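Local coordinates for synaptic vesicle membrane protein VAT-1 homolog-like (Homo sapiens, PDB 4A27) that is probably an oxidoreductase of the zinc-containing alcohol dehydrogenase family, in the quinone oxidoreductase subfamily, at residues F127-V132 against A276-L281; R5-A10 against N95-V100; E119-P124 against K337-V342; I211-L216 against T233-G238. All blocks are in the same frame, centred on the assembly; numbering follows the deposited sequence.

Contact 1 (127-132 with 276-281) and contact 4 (211-216 with 233-238) lie in the Rossmann-like domain, with centres about 10 Å apart. Strands 232-237 and 274-278 are neighbours in its parallel sheet, and Phe278 N probably donates to Leu236 O across them. Contact 2 (5-10 with 95-100) and contact 3 (119-124 with 337-342) lie in the GroES-like part, about 15 Å apart between centres, and meet where Trp97 packs on Leu340. Contacts 1 and 3 touch where Leu280 packs near Pro124, at the start of helix 124-137. Contacts 2 and 4 are farthest apart, with centres about 31 Å apart. In this family the cofactor cleft runs between the two domains.

Contact 1. Residues F127-V132 against A276-L281; sequences FVTAYV and AGFSLL
Phe278 directs its ring at one side of helix 124-137, where Thr129 and Val132 receive it. The ring meets the helix with its outer atoms. Phe278 CE1 touches Val132 CG1 at 3.5 Å, and the valine side chain stands at about a right angle to the phenylalanine. Phe278 CE2 lies 3.9 Å from Thr129 CA and 4.0 Å from Thr129 CG2. The Thr129 side chain crosses that of Phe278 at a slant. With CG anti to the backbone N (chi1 -177°), Phe278 reaches from strand 274-278 to the helix.

Leu280 makes the second half of the contact. Its CD2 lies 3.8 Å from Val128 CG1 and 3.6 Å from Thr129 OG1. Its other methyl, CD1, also reaches Val128 CG1, and the two side chains meet nearly at a right angle. The leucine methyl is only a van der Waals neighbour of the threonine hydroxyl, which hydrogen-bonds to Met125 O one helical turn back. Between Phe278 and Leu280, Ser279 is the N-cap of helix 280-285, and its OG bonds Asn282 N. Its backbone N bonds Asn272 of the second subunit, so the contact adjoins the dimer interface. An alanine in place of Phe278 would probably leave Val132 and Thr129 without their ring partner and open a gap between strand and helix.

The two segments are thus held by methyl and aromatic packing in a buried setting. The Thr129 hydroxyl has its polar need met inside its own helix, so shape fit, rather than bond direction, probably sets how the helix lies against strand 274-278.

Contact 2. Residues R5-A10 against N95-V100; sequences RAVVLA and NAWAEV
A single antiparallel beta bridge joins strand 4-9 to the loop before strand 100-104 in the GroES-like part of the protein. Ala6 and Ala98 form a non-hydrogen-bonded pair, with their CB atoms 3.6 Å apart. Backbone bonds flank them. Val7 N donates to Trp97 O at 3.0 Å, and Glu99 N donates to Arg5 O at 3.1 Å. Trp97 is the centre of an inverse gamma turn, which presents its carbonyl to Val7.

Glu99 adds a side-chain bond. Its OE1 accepts Arg5 N at 2.9 Å, almost straight at 177°, but the donor comes from above the carboxylate plane. The guanidinium and carboxylate are turned 72° against each other. Glu99 OE2 and Arg5 NE stay 4.2 Å apart, beyond a salt bridge. A water joins the two groups instead, accepting from Arg5 NH2 at 2.6 Å and donating to Glu99 OE2 at 3.0 Å. On the Trp97 side, Val7 CG1 sits at the edge of the indole, 4.0 Å from CE3.

Arg5 NH1 forms its salt bridge with Glu320. Strand 18-23 pairs with strand 4-9, and Val322 of helix 322-330 touches both Val7 and Trp97.

Contact 3. Residues E119-P124 against K337-V342; sequences EAAAFP and KLILDV
Lys337 and Ile339 point from strand 337-341 at Ala121 and Ala122, near the end of helix 117-121. The Ile339 methyl CD1 lies 3.9 Å from Ala121 CB and 3.8 Å from Ala121 O. It also reaches Ala122 CB, more loosely, at 4.2 Å. The lysine lays its aliphatic part alongside Ala122, with Lys337 CG 3.9 Å from Ala122 CB. Lys337 CG is anti to the backbone N (chi1 -171°) and the Lys337 chain bends at chi2 (95°), which carries CD and CE past Ala122 toward the Ala121 carbonyl.

The ammonium then turns to polar partners. Lys337 NZ donates to a water at 2.8 Å, and that water makes a weak bond to Ala122 O at 2.9 Å. Beyond this shell, NZ is salt-bridged to Glu67 and hydrogen-bonded to Asn43. A methionine in place of Lys337 would probably leave Glu67 without its countercharge and Asn43 and the water without their donor. Ala39 of strand 32-42 touches both Ala121 and Ile339.

Strand 337-341 lies between strands 32-42 and 313-317. This fits the medium-chain dehydrogenase fold, in which the C-terminal end of the chain returns to the GroES-like catalytic domain.

Contact 4. Residues I211-L216 against T233-G238; sequences IVLDCL and TYILYG. With EDO (1,2-ethanediol), chain C.
Val212 O is met by two groups of the neighbouring strand: Ile235 N donates to it at 2.9 Å, and Tyr234 CA adds a longer C-H...O contact. The pattern continues along the parallel strands. Val212 N bonds Thr233 O at 3.0 Å, Asp214 N bonds Ile235 O at 2.9 Å, and Tyr237 N bonds Asp214 O.

On one face, Leu213 and Ile235 lie side by side, with Leu213 CD2 and Ile235 CD1 3.8 Å apart. Farther along, Tyr237 lays one ring face against Cys215. Cys215 CB sits 3.9 Å from the ring centroid, a CH-pi contact offset toward the rim. The Tyr237 CG stands between the backbone N and the carbonyl carbon (chi1 70°), which swings the ring across to the neighbouring strand. Its OH donates to a water at 2.6 Å, and that water donates to Leu213 O. A 1,2-ethanediol, probably from the crystallisation liquor, lies with O1 2.8 Å from Thr233 OG1.

On the other face, Val212 CG1 rests obliquely on the Tyr234 ring, 3.6 Å from CD1. The Tyr234 hydroxyl bonds Asp214 OD2, but the modelled length is too short to be taken literally. Ring and carboxylate planes are 71° apart.

These are the fourth and fifth strands of a Rossmann sheet in 3-2-1-4-5-6 order. Backbone bonds fix their register. Apolar and CH-pi packing supports it, and a water ties the Tyr237 hydroxyl to the Leu213 carbonyl.

Contact 1. Residues F127-V132 against A276-L281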
loop_
_atom_site.group_PDB
_atom_site.type_symbol
_atom_site.label_atom_id
_atom_site.label_comp_id
_atom_site.label_asym_id
_atom_site.label_seq_id
_atom_site.Cartn_x
_atom_site.Cartn_y
_atom_site.Cartn_z
ATOM N N PHE A 127 -17.003 9.985 -1.656
ATOM C CA PHE A 127 -15.980 10.532 -0.789
ATOM C C PHE A 127 -15.321 9.479 0.107
ATOM O O PHE A 127 -14.111 9.564 0.363
ATOM C CB PHE A 127 -16.468 11.740 0.010
ATOM C CG PHE A 127 -16.483 13.010 -0.800
ATOM C CD1 PHE A 127 -17.528 13.269 -1.686
ATOM C CD2 PHE A 127 -15.429 13.919 -0.712
ATOM C CE1 PHE A 127 -17.517 14.422 -2.486
ATOM C CE2 PHE A 127 -15.415 15.085 -1.504
ATOM C CZ PHE A 127 -16.477 15.325 -2.386
ATOM N N VAL A 128 -16.072 8.471 0.558
ATOM C CA VAL A 128 -15.454 7.420 1.346
ATOM C C VAL A 128 -14.496 6.629 0.425
ATOM O O VAL A 128 -13.409 6.271 0.823
ATOM C CB VAL A 128 -16.501 6.474 2.043
ATOM C CG1 VAL A 128 -15.834 5.318 2.684
ATOM C CG2 VAL A 128 -17.334 7.239 3.115
ATOM N N THR A 129 -14.895 6.365 -0.809
ATOM C CA THR A 129 -14.025 5.622 -1.715
ATOM C C THR A 129 -12.705 6.367 -1.894
ATOM O O THR A 129 -11.618 5.812 -1.785
ATOM C CB THR A 129 -14.736 5.410 -3.068
ATOM O OG1 THR A 129 -15.873 4.583 -2.851
ATOM C CG2 THR A 129 -13.825 4.781 -4.135
ATOM N N ALA A 130 -12.824 7.635 -2.201
ATOM C CA ALA A 130 -11.688 8.508 -2.412
ATOM C C ALA A 130 -10.782 8.516 -1.201
ATOM O O ALA A 130 -9.577 8.354 -1.303
ATOM C CB ALA A 130 -12.195 9.930 -2.713
ATOM N N TYR A 131 -11.372 8.637 -0.033
ATOM C CA TYR A 131 -10.588 8.791 1.173
ATOM C C TYR A 131 -9.856 7.487 1.468
ATOM O O TYR A 131 -8.642 7.475 1.794
ATOM C CB TYR A 131 -11.484 9.174 2.356
ATOM C CG TYR A 131 -10.722 9.585 3.545
ATOM C CD1 TYR A 131 -10.184 8.659 4.420
ATOM C CD2 TYR A 131 -10.477 10.930 3.790
ATOM C CE1 TYR A 131 -9.424 9.075 5.529
ATOM C CE2 TYR A 131 -9.746 11.325 4.867
ATOM C CZ TYR A 131 -9.213 10.395 5.743
ATOM O OH TYR A 131 -8.492 10.851 6.858
ATOM N N VAL A 132 -10.574 6.380 1.333
ATOM C CA VAL A 132 -10.003 5.127 1.725
ATOM C C VAL A 132 -8.857 4.768 0.789
ATOM O O VAL A 132 -7.813 4.244 1.248
ATOM C CB VAL A 132 -11.039 4.006 1.830
ATOM C CG1 VAL A 132 -10.326 2.732 2.143
ATOM C CG2 VAL A 132 -12.065 4.309 2.940
ATOM N N ALA A 276 -3.353 -2.875 -5.838
ATOM C CA ALA A 276 -4.446 -3.035 -4.910
ATOM C C ALA A 276 -5.774 -3.004 -5.652
ATOM O O ALA A 276 -5.895 -2.419 -6.728
ATOM C CB ALA A 276 -4.424 -1.919 -3.888
ATOM N N GLY A 277 -6.788 -3.588 -5.029
ATOM C CA GLY A 277 -8.130 -3.488 -5.514
ATOM C C GLY A 277 -8.956 -2.969 -4.383
ATOM O O GLY A 277 -8.640 -3.231 -3.236
ATOM N N PHE A 278 -10.017 -2.228 -4.709
ATOM C CA PHE A 278 -10.876 -1.660 -3.694
ATOM C C PHE A 278 -12.378 -1.687 -4.069
ATOM O O PHE A 278 -12.753 -1.216 -5.138
ATOM C CB PHE A 278 -10.472 -0.251 -3.365
ATOM C CG PHE A 278 -11.290 0.346 -2.258
ATOM C CD1 PHE A 278 -11.189 -0.161 -0.958
ATOM C CD2 PHE A 278 -12.221 1.337 -2.519
ATOM C CE1 PHE A 278 -11.977 0.372 0.079
ATOM C CE2 PHE A 278 -13.000 1.874 -1.493
ATOM C CZ PHE A 278 -12.884 1.385 -0.189
ATOM N N SER A 279 -13.197 -2.250 -3.171
ATOM C CA SER A 279 -14.669 -2.329 -3.301
ATOM C C SER A 279 -15.282 -1.908 -1.995
ATOM O O SER A 279 -15.223 -2.656 -1.006
ATOM C CB SER A 279 -15.101 -3.763 -3.566
ATOM O OG SER A 279 -16.496 -3.897 -3.283
ATOM N N LEU A 280 -15.807 -0.691 -1.934
ATOM C CA LEU A 280 -16.406 -0.212 -0.701
ATOM C C LEU A 280 -17.599 -1.091 -0.249
ATOM O O LEU A 280 -17.775 -1.322 0.941
ATOM C CB LEU A 280 -16.852 1.245 -0.852
ATOM C CG LEU A 280 -17.555 1.910 0.327
ATOM C CD1 LEU A 280 -16.766 1.672 1.631
ATOM C CD2 LEU A 280 -17.744 3.448 0.046
ATOM N N LEU A 281 -18.450 -1.493 -1.178
ATOM C CA LEU A 281 -19.649 -2.251 -0.823
ATOM C C LEU A 281 -19.286 -3.557 -0.127
ATOM O O LEU A 281 -19.860 -3.879 0.925
ATOM C CB LEU A 281 -20.560 -2.491 -2.036
ATOM C CG LEU A 281 -21.231 -1.191 -2.493
ATOM C CD1 LEU A 281 -22.077 -1.459 -3.659
ATOM C CD2 LEU A 281 -22.069 -0.447 -1.419
#

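Contact 2. Residues R5-A10 against N95-V100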
loop_
_atom_site.group_PDB
_atom_site.type_symbol
_atom_site.label_atom_id
_atom_site.label_comp_id
_atom_site.label_asym_id
_atom_site.label_seq_id
_atom_site.Cartn_x
_atom_site.Cartn_y
_atom_site.Cartn_z
ATOM N N ARG A 5 -43.959 4.003 -2.843
ATOM C CA ARG A 5 -43.476 3.883 -4.241
ATOM C C ARG A 5 -42.009 3.537 -4.250
ATOM O O ARG A 5 -41.256 3.951 -3.367
ATOM C CB ARG A 5 -43.647 5.179 -5.040
ATOM C CG ARG A 5 -45.075 5.719 -5.092
ATOM C CD ARG A 5 -45.338 6.492 -6.400
ATOM N NE ARG A 5 -44.524 7.699 -6.520
ATOM C CZ ARG A 5 -44.183 8.279 -7.671
ATOM N NH1 ARG A 5 -44.560 7.773 -8.844
ATOM N NH2 ARG A 5 -43.453 9.387 -7.646
ATOM N N ALA A 6 -41.605 2.732 -5.225
ATOM C CA ALA A 6 -40.259 2.297 -5.350
ATOM C C ALA A 6 -39.948 1.998 -6.811
ATOM O O ALA A 6 -40.858 1.872 -7.630
ATOM C CB ALA A 6 -40.023 1.060 -4.485
ATOM N N VAL A 7 -38.655 1.999 -7.147
ATOM C CA VAL A 7 -38.203 1.555 -8.456
ATOM C C VAL A 7 -37.936 0.060 -8.289
ATOM O O VAL A 7 -37.286 -0.353 -7.334
ATOM C CB VAL A 7 -36.930 2.263 -8.929
ATOM C CG1 VAL A 7 -36.461 1.669 -10.270
ATOM C CG2 VAL A 7 -37.152 3.772 -9.060
ATOM N N VAL A 8 -38.494 -0.739 -9.193
ATOM C CA VAL A 8 -38.273 -2.167 -9.207
ATOM C C VAL A 8 -37.526 -2.548 -10.491
ATOM O O VAL A 8 -37.813 -2.014 -11.575
ATOM C CB VAL A 8 -39.604 -2.954 -9.140
ATOM C CG1 VAL A 8 -39.293 -4.434 -8.808
ATOM C CG2 VAL A 8 -40.513 -2.363 -8.114
ATOM N N LEU A 9 -36.558 -3.444 -10.341
ATOM C CA LEU A 9 -35.921 -4.103 -11.470
ATOM C C LEU A 9 -36.684 -5.413 -11.702
ATOM O O LEU A 9 -36.597 -6.326 -10.885
ATOM C CB LEU A 9 -34.451 -4.385 -11.164
ATOM C CG LEU A 9 -33.620 -5.049 -12.244
ATOM C CD1 LEU A 9 -33.559 -4.195 -13.493
ATOM C CD2 LEU A 9 -32.248 -5.352 -11.686
ATOM N N ALA A 10 -37.450 -5.475 -12.795
ATOM C CA ALA A 10 -38.342 -6.622 -13.067
ATOM C C ALA A 10 -37.546 -7.895 -13.324
ATOM O O ALA A 10 -37.817 -8.930 -12.729
ATOM C CB ALA A 10 -39.234 -6.316 -14.244
ATOM N N ASN A 95 -32.217 -1.644 -2.136
ATOM C CA ASN A 95 -33.453 -1.065 -1.559
ATOM C C ASN A 95 -33.435 0.431 -1.293
ATOM O O ASN A 95 -34.386 0.955 -0.738
ATOM C CB ASN A 95 -33.897 -1.795 -0.287
ATOM C CG ASN A 95 -34.289 -3.226 -0.556
ATOM O OD1 ASN A 95 -35.185 -3.483 -1.325
ATOM N ND2 ASN A 95 -33.605 -4.158 0.062
ATOM N N ALA A 96 -32.417 1.132 -1.771
ATOM C CA ALA A 96 -32.353 2.571 -1.574
ATOM C C ALA A 96 -33.335 3.353 -2.457
ATOM O O ALA A 96 -33.769 4.413 -2.043
ATOM C CB ALA A 96 -30.935 3.085 -1.792
ATOM N N TRP A 97 -33.684 2.859 -3.647
ATOM C CA TRP A 97 -34.562 3.616 -4.547
ATOM C C TRP A 97 -36.057 3.490 -4.231
ATOM O O TRP A 97 -36.838 3.023 -5.056
ATOM C CB TRP A 97 -34.318 3.241 -6.016
ATOM C CG TRP A 97 -32.927 3.537 -6.479
ATOM C CD1 TRP A 97 -31.951 4.224 -5.789
ATOM C CD2 TRP A 97 -32.366 3.246 -7.764
ATOM N NE1 TRP A 97 -30.818 4.331 -6.556
ATOM C CE2 TRP A 97 -31.032 3.727 -7.760
ATOM C CE3 TRP A 97 -32.837 2.564 -8.895
ATOM C CZ2 TRP A 97 -30.173 3.581 -8.853
ATOM C CZ3 TRP A 97 -32.002 2.421 -9.973
ATOM C CH2 TRP A 97 -30.671 2.919 -9.944
ATOM N N ALA A 98 -36.444 3.977 -3.062
ATOM C CA ALA A 98 -37.808 3.875 -2.557
ATOM C C ALA A 98 -38.046 5.051 -1.614
ATOM O O ALA A 98 -37.096 5.712 -1.161
ATOM C CB ALA A 98 -38.028 2.539 -1.831
ATOM N N GLU A 99 -39.310 5.329 -1.342
ATOM C CA GLU A 99 -39.689 6.401 -0.444
ATOM C C GLU A 99 -39.260 6.154 0.990
ATOM O O GLU A 99 -39.075 7.110 1.749
ATOM C CB GLU A 99 -41.217 6.644 -0.524
ATOM C CG GLU A 99 -41.618 7.289 -1.844
ATOM C CD GLU A 99 -43.118 7.503 -2.032
ATOM O OE1 GLU A 99 -43.923 6.614 -1.664
ATOM O OE2 GLU A 99 -43.475 8.562 -2.588
ATOM N N VAL A 100 -39.154 4.882 1.382
ATOM C CA VAL A 100 -38.741 4.500 2.738
ATOM C C VAL A 100 -37.778 3.317 2.705
ATOM O O VAL A 100 -37.907 2.397 1.870
ATOM C CB VAL A 100 -39.979 4.129 3.652
ATOM C CG1 VAL A 100 -39.548 3.793 5.055
ATOM C CG2 VAL A 100 -41.015 5.275 3.709
HETATM O O HOH W 1 -42.812 9.893 -5.171
#

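Contact 3. Residues E119-P124 against K337-V342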
loop_
_atom_site.group_PDB
_atom_site.type_symbol
_atom_site.label_atom_id
_atom_site.label_comp_id
_atom_site.label_asym_id
_atom_site.label_seq_id
_atom_site.Cartn_x
_atom_site.Cartn_y
_atom_site.Cartn_z
ATOM N N GLU A 119 -26.940 17.019 -1.763
ATOM C CA GLU A 119 -25.503 16.888 -1.446
ATOM C C GLU A 119 -25.169 15.622 -0.660
ATOM O O GLU A 119 -24.122 14.995 -0.897
ATOM C CB GLU A 119 -25.035 18.054 -0.582
ATOM C CG GLU A 119 -24.466 19.208 -1.317
ATOM C CD GLU A 119 -23.899 20.265 -0.363
ATOM O OE1 GLU A 119 -24.602 20.693 0.576
ATOM O OE2 GLU A 119 -22.751 20.670 -0.559
ATOM N N ALA A 120 -26.013 15.319 0.346
ATOM C CA ALA A 120 -25.781 14.225 1.256
ATOM C C ALA A 120 -25.830 12.865 0.549
ATOM O O ALA A 120 -25.043 11.985 0.881
ATOM C CB ALA A 120 -26.811 14.246 2.471
ATOM N N ALA A 121 -26.729 12.718 -0.421
ATOM C CA ALA A 121 -26.841 11.471 -1.197
ATOM C C ALA A 121 -25.712 11.373 -2.174
ATOM O O ALA A 121 -25.552 10.360 -2.822
ATOM C CB ALA A 121 -28.174 11.425 -1.986
ATOM N N ALA A 122 -25.041 12.502 -2.400
ATOM C CA ALA A 122 -23.871 12.545 -3.254
ATOM C C ALA A 122 -22.581 12.277 -2.527
ATOM O O ALA A 122 -21.521 12.261 -3.158
ATOM C CB ALA A 122 -23.787 13.908 -3.890
ATOM N N PHE A 123 -22.647 12.224 -1.198
ATOM C CA PHE A 123 -21.463 12.296 -0.328
ATOM C C PHE A 123 -20.765 10.906 -0.057
ATOM O O PHE A 123 -19.624 10.711 -0.463
ATOM C CB PHE A 123 -21.877 12.955 0.978
ATOM C CG PHE A 123 -20.756 13.435 1.808
ATOM C CD1 PHE A 123 -20.113 14.622 1.495
ATOM C CD2 PHE A 123 -20.316 12.709 2.907
ATOM C CE1 PHE A 123 -19.056 15.090 2.277
ATOM C CE2 PHE A 123 -19.254 13.182 3.699
ATOM C CZ PHE A 123 -18.636 14.379 3.376
ATOM N N PRO A 124 -21.470 9.934 0.569
ATOM C CA PRO A 124 -20.825 8.713 1.096
ATOM C C PRO A 124 -20.073 7.820 0.121
ATOM O O PRO A 124 -18.911 7.533 0.350
ATOM C CB PRO A 124 -21.988 7.900 1.713
ATOM C CG PRO A 124 -23.203 8.651 1.464
ATOM C CD PRO A 124 -22.939 9.786 0.546
ATOM N N LYS A 337 -21.914 13.966 -9.560
ATOM C CA LYS A 337 -22.844 12.895 -9.205
ATOM C C LYS A 337 -24.236 13.088 -9.771
ATOM O O LYS A 337 -24.711 14.199 -9.837
ATOM C CB LYS A 337 -22.997 12.906 -7.677
ATOM C CG LYS A 337 -23.752 11.730 -7.118
ATOM C CD LYS A 337 -22.835 10.634 -6.681
ATOM C CE LYS A 337 -23.584 9.367 -6.261
ATOM N NZ LYS A 337 -22.702 8.312 -5.719
ATOM N N LEU A 338 -24.896 12.013 -10.158
ATOM C CA LEU A 338 -26.295 12.103 -10.554
ATOM C C LEU A 338 -27.108 11.680 -9.351
ATOM O O LEU A 338 -26.785 10.699 -8.707
ATOM C CB LEU A 338 -26.606 11.178 -11.748
ATOM C CG LEU A 338 -25.937 11.591 -13.059
ATOM C CD1 LEU A 338 -24.414 11.397 -12.963
ATOM C CD2 LEU A 338 -26.563 10.814 -14.200
ATOM N N ILE A 339 -28.177 12.405 -9.070
ATOM C CA ILE A 339 -28.989 12.167 -7.919
ATOM C C ILE A 339 -30.436 11.987 -8.288
ATOM O O ILE A 339 -30.970 12.738 -9.083
ATOM C CB ILE A 339 -28.968 13.400 -6.988
ATOM C CG1 ILE A 339 -27.593 13.527 -6.364
ATOM C CG2 ILE A 339 -30.059 13.262 -5.927
ATOM C CD1 ILE A 339 -27.147 12.235 -5.667
ATOM N N LEU A 340 -31.065 10.964 -7.701
ATOM C CA LEU A 340 -32.502 10.775 -7.837
ATOM C C LEU A 340 -33.138 11.596 -6.721
ATOM O O LEU A 340 -32.878 11.339 -5.542
ATOM C CB LEU A 340 -32.874 9.329 -7.622
ATOM C CG LEU A 340 -32.349 8.315 -8.633
ATOM C CD1 LEU A 340 -33.144 7.006 -8.487
ATOM C CD2 LEU A 340 -32.441 8.889 -10.052
ATOM N N ASP A 341 -33.928 12.576 -7.092
ATOM C CA ASP A 341 -34.559 13.478 -6.131
ATOM C C ASP A 341 -36.055 13.090 -6.028
ATOM O O ASP A 341 -36.829 13.323 -6.955
ATOM C CB ASP A 341 -34.373 14.905 -6.643
ATOM C CG ASP A 341 -34.930 15.932 -5.726
ATOM O OD1 ASP A 341 -35.913 15.619 -5.023
ATOM O OD2 ASP A 341 -34.411 17.065 -5.760
ATOM N N VAL A 342 -36.439 12.474 -4.912
ATOM C CA VAL A 342 -37.793 11.896 -4.761
ATOM C C VAL A 342 -38.939 12.949 -4.954
ATOM O O VAL A 342 -39.963 12.624 -5.523
ATOM C CB VAL A 342 -37.949 11.176 -3.399
ATOM C CG1 VAL A 342 -39.373 10.703 -3.200
ATOM C CG2 VAL A 342 -36.926 10.055 -3.286
HETATM O O HOH W 2 -21.291 9.388 -3.493
#

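Contact 4. Residues I211-L216 against T233-G238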
loop_
_atom_site.group_PDB
_atom_site.type_symbol
_atom_site.label_atom_id
_atom_site.label_comp_id
_atom_site.label_asym_id
_atom_site.label_seq_id
_atom_site.Cartn_x
_atom_site.Cartn_y
_atom_site.Cartn_z
ATOM N N ILE A 211 0.778 7.524 -7.214
ATOM C CA ILE A 211 -0.478 6.797 -7.116
ATOM C C ILE A 211 -1.257 6.895 -8.418
ATOM O O ILE A 211 -1.481 8.008 -8.946
ATOM C CB ILE A 211 -1.370 7.347 -6.014
ATOM C CG1 ILE A 211 -0.680 7.338 -4.647
ATOM C CG2 ILE A 211 -2.753 6.599 -6.002
ATOM C CD1 ILE A 211 -1.501 8.124 -3.602
ATOM N N VAL A 212 -1.692 5.742 -8.931
ATOM C CA VAL A 212 -2.618 5.726 -10.051
ATOM C C VAL A 212 -3.956 5.142 -9.567
ATOM O O VAL A 212 -3.953 4.055 -8.981
ATOM C CB VAL A 212 -2.101 4.908 -11.253
ATOM C CG1 VAL A 212 -3.193 4.895 -12.384
ATOM C CG2 VAL A 212 -0.783 5.492 -11.810
ATOM N N LEU A 213 -5.060 5.855 -9.846
ATOM C CA LEU A 213 -6.411 5.432 -9.503
ATOM C C LEU A 213 -7.211 5.185 -10.758
ATOM O O LEU A 213 -7.472 6.103 -11.560
ATOM C CB LEU A 213 -7.129 6.470 -8.680
ATOM C CG LEU A 213 -6.398 6.921 -7.439
ATOM C CD1 LEU A 213 -7.092 8.115 -6.838
ATOM C CD2 LEU A 213 -6.307 5.710 -6.471
ATOM N N ASP A 214 -7.603 3.926 -10.942
ATOM C CA ASP A 214 -8.184 3.497 -12.193
ATOM C C ASP A 214 -9.485 2.734 -11.984
ATOM O O ASP A 214 -9.497 1.651 -11.368
ATOM C CB ASP A 214 -7.193 2.565 -12.892
ATOM C CG ASP A 214 -7.535 2.348 -14.360
ATOM O OD1 ASP A 214 -8.389 3.093 -14.904
ATOM O OD2 ASP A 214 -6.909 1.464 -14.969
ATOM N N CYS A 215 -10.582 3.245 -12.535
ATOM C CA CYS A 215 -11.887 2.626 -12.258
ATOM C C CYS A 215 -12.158 1.415 -13.139
ATOM O O CYS A 215 -11.499 1.207 -14.157
ATOM C CB CYS A 215 -13.036 3.652 -12.327
ATOM S SG CYS A 215 -13.514 4.179 -13.975
ATOM N N LEU A 216 -13.124 0.617 -12.691
ATOM C CA LEU A 216 -13.684 -0.497 -13.448
ATOM C C LEU A 216 -14.639 0.018 -14.516
ATOM O O LEU A 216 -15.049 -0.745 -15.387
ATOM C CB LEU A 216 -14.437 -1.482 -12.530
ATOM C CG LEU A 216 -13.700 -2.763 -12.152
ATOM C CD1 LEU A 216 -12.616 -2.479 -11.093
ATOM C CD2 LEU A 216 -14.719 -3.807 -11.677
ATOM N N THR A 233 1.742 2.974 -6.083
ATOM C CA THR A 233 0.553 2.112 -5.854
ATOM C C THR A 233 -0.474 2.333 -6.960
ATOM O O THR A 233 -0.864 3.461 -7.247
ATOM C CB THR A 233 -0.157 2.445 -4.533
ATOM O OG1 THR A 233 0.770 2.353 -3.444
ATOM C CG2 THR A 233 -1.328 1.499 -4.291
ATOM N N TYR A 234 -0.848 1.251 -7.616
ATOM C CA TYR A 234 -1.923 1.260 -8.575
ATOM C C TYR A 234 -3.154 0.642 -7.897
ATOM O O TYR A 234 -3.055 -0.441 -7.335
ATOM C CB TYR A 234 -1.479 0.471 -9.818
ATOM C CG TYR A 234 -2.506 0.373 -10.906
ATOM C CD1 TYR A 234 -2.624 1.350 -11.880
ATOM C CD2 TYR A 234 -3.318 -0.738 -10.991
ATOM C CE1 TYR A 234 -3.561 1.240 -12.883
ATOM C CE2 TYR A 234 -4.234 -0.868 -11.995
ATOM C CZ TYR A 234 -4.364 0.126 -12.930
ATOM O OH TYR A 234 -5.305 -0.026 -13.912
ATOM N N ILE A 235 -4.294 1.331 -7.959
ATOM C CA ILE A 235 -5.515 0.920 -7.301
ATOM C C ILE A 235 -6.629 0.825 -8.325
ATOM O O ILE A 235 -6.961 1.812 -9.035
ATOM C CB ILE A 235 -5.894 1.918 -6.147
ATOM C CG1 ILE A 235 -4.713 2.118 -5.224
ATOM C CG2 ILE A 235 -7.071 1.391 -5.277
ATOM C CD1 ILE A 235 -4.980 3.119 -4.024
ATOM N N LEU A 236 -7.153 -0.396 -8.462
ATOM C CA LEU A 236 -8.310 -0.657 -9.288
ATOM C C LEU A 236 -9.569 -0.659 -8.426
ATOM O O LEU A 236 -9.687 -1.421 -7.460
ATOM C CB LEU A 236 -8.163 -1.996 -10.001
ATOM C CG LEU A 236 -9.219 -2.231 -11.082
ATOM C CD1 LEU A 236 -9.058 -1.234 -12.242
ATOM C CD2 LEU A 236 -9.127 -3.650 -11.597
ATOM N N TYR A 237 -10.519 0.193 -8.769
ATOM C CA TYR A 237 -11.754 0.261 -8.009
ATOM C C TYR A 237 -12.975 0.292 -8.902
ATOM O O TYR A 237 -12.851 0.442 -10.121
ATOM C CB TYR A 237 -11.733 1.502 -7.153
ATOM C CG TYR A 237 -11.864 2.798 -7.930
ATOM C CD1 TYR A 237 -10.742 3.417 -8.485
ATOM C CD2 TYR A 237 -13.088 3.398 -8.101
ATOM C CE1 TYR A 237 -10.848 4.622 -9.142
ATOM C CE2 TYR A 237 -13.216 4.573 -8.789
ATOM C CZ TYR A 237 -12.084 5.190 -9.277
ATOM O OH TYR A 237 -12.195 6.358 -9.943
ATOM N N GLY A 238 -14.150 0.244 -8.278
ATOM C CA GLY A 238 -15.410 -0.019 -8.989
ATOM C C GLY A 238 -15.883 1.147 -9.829
ATOM O O GLY A 238 -17.004 1.143 -10.333
HETATM C C1 EDO C . 2.708 5.487 -2.419
HETATM O O1 EDO C . 2.812 4.265 -3.175
HETATM C C2 EDO C . 1.442 5.453 -1.590
HETATM O O2 EDO C . 1.692 5.606 -0.180
HETATM O O HOH W 3 -10.095 7.326 -11.211
#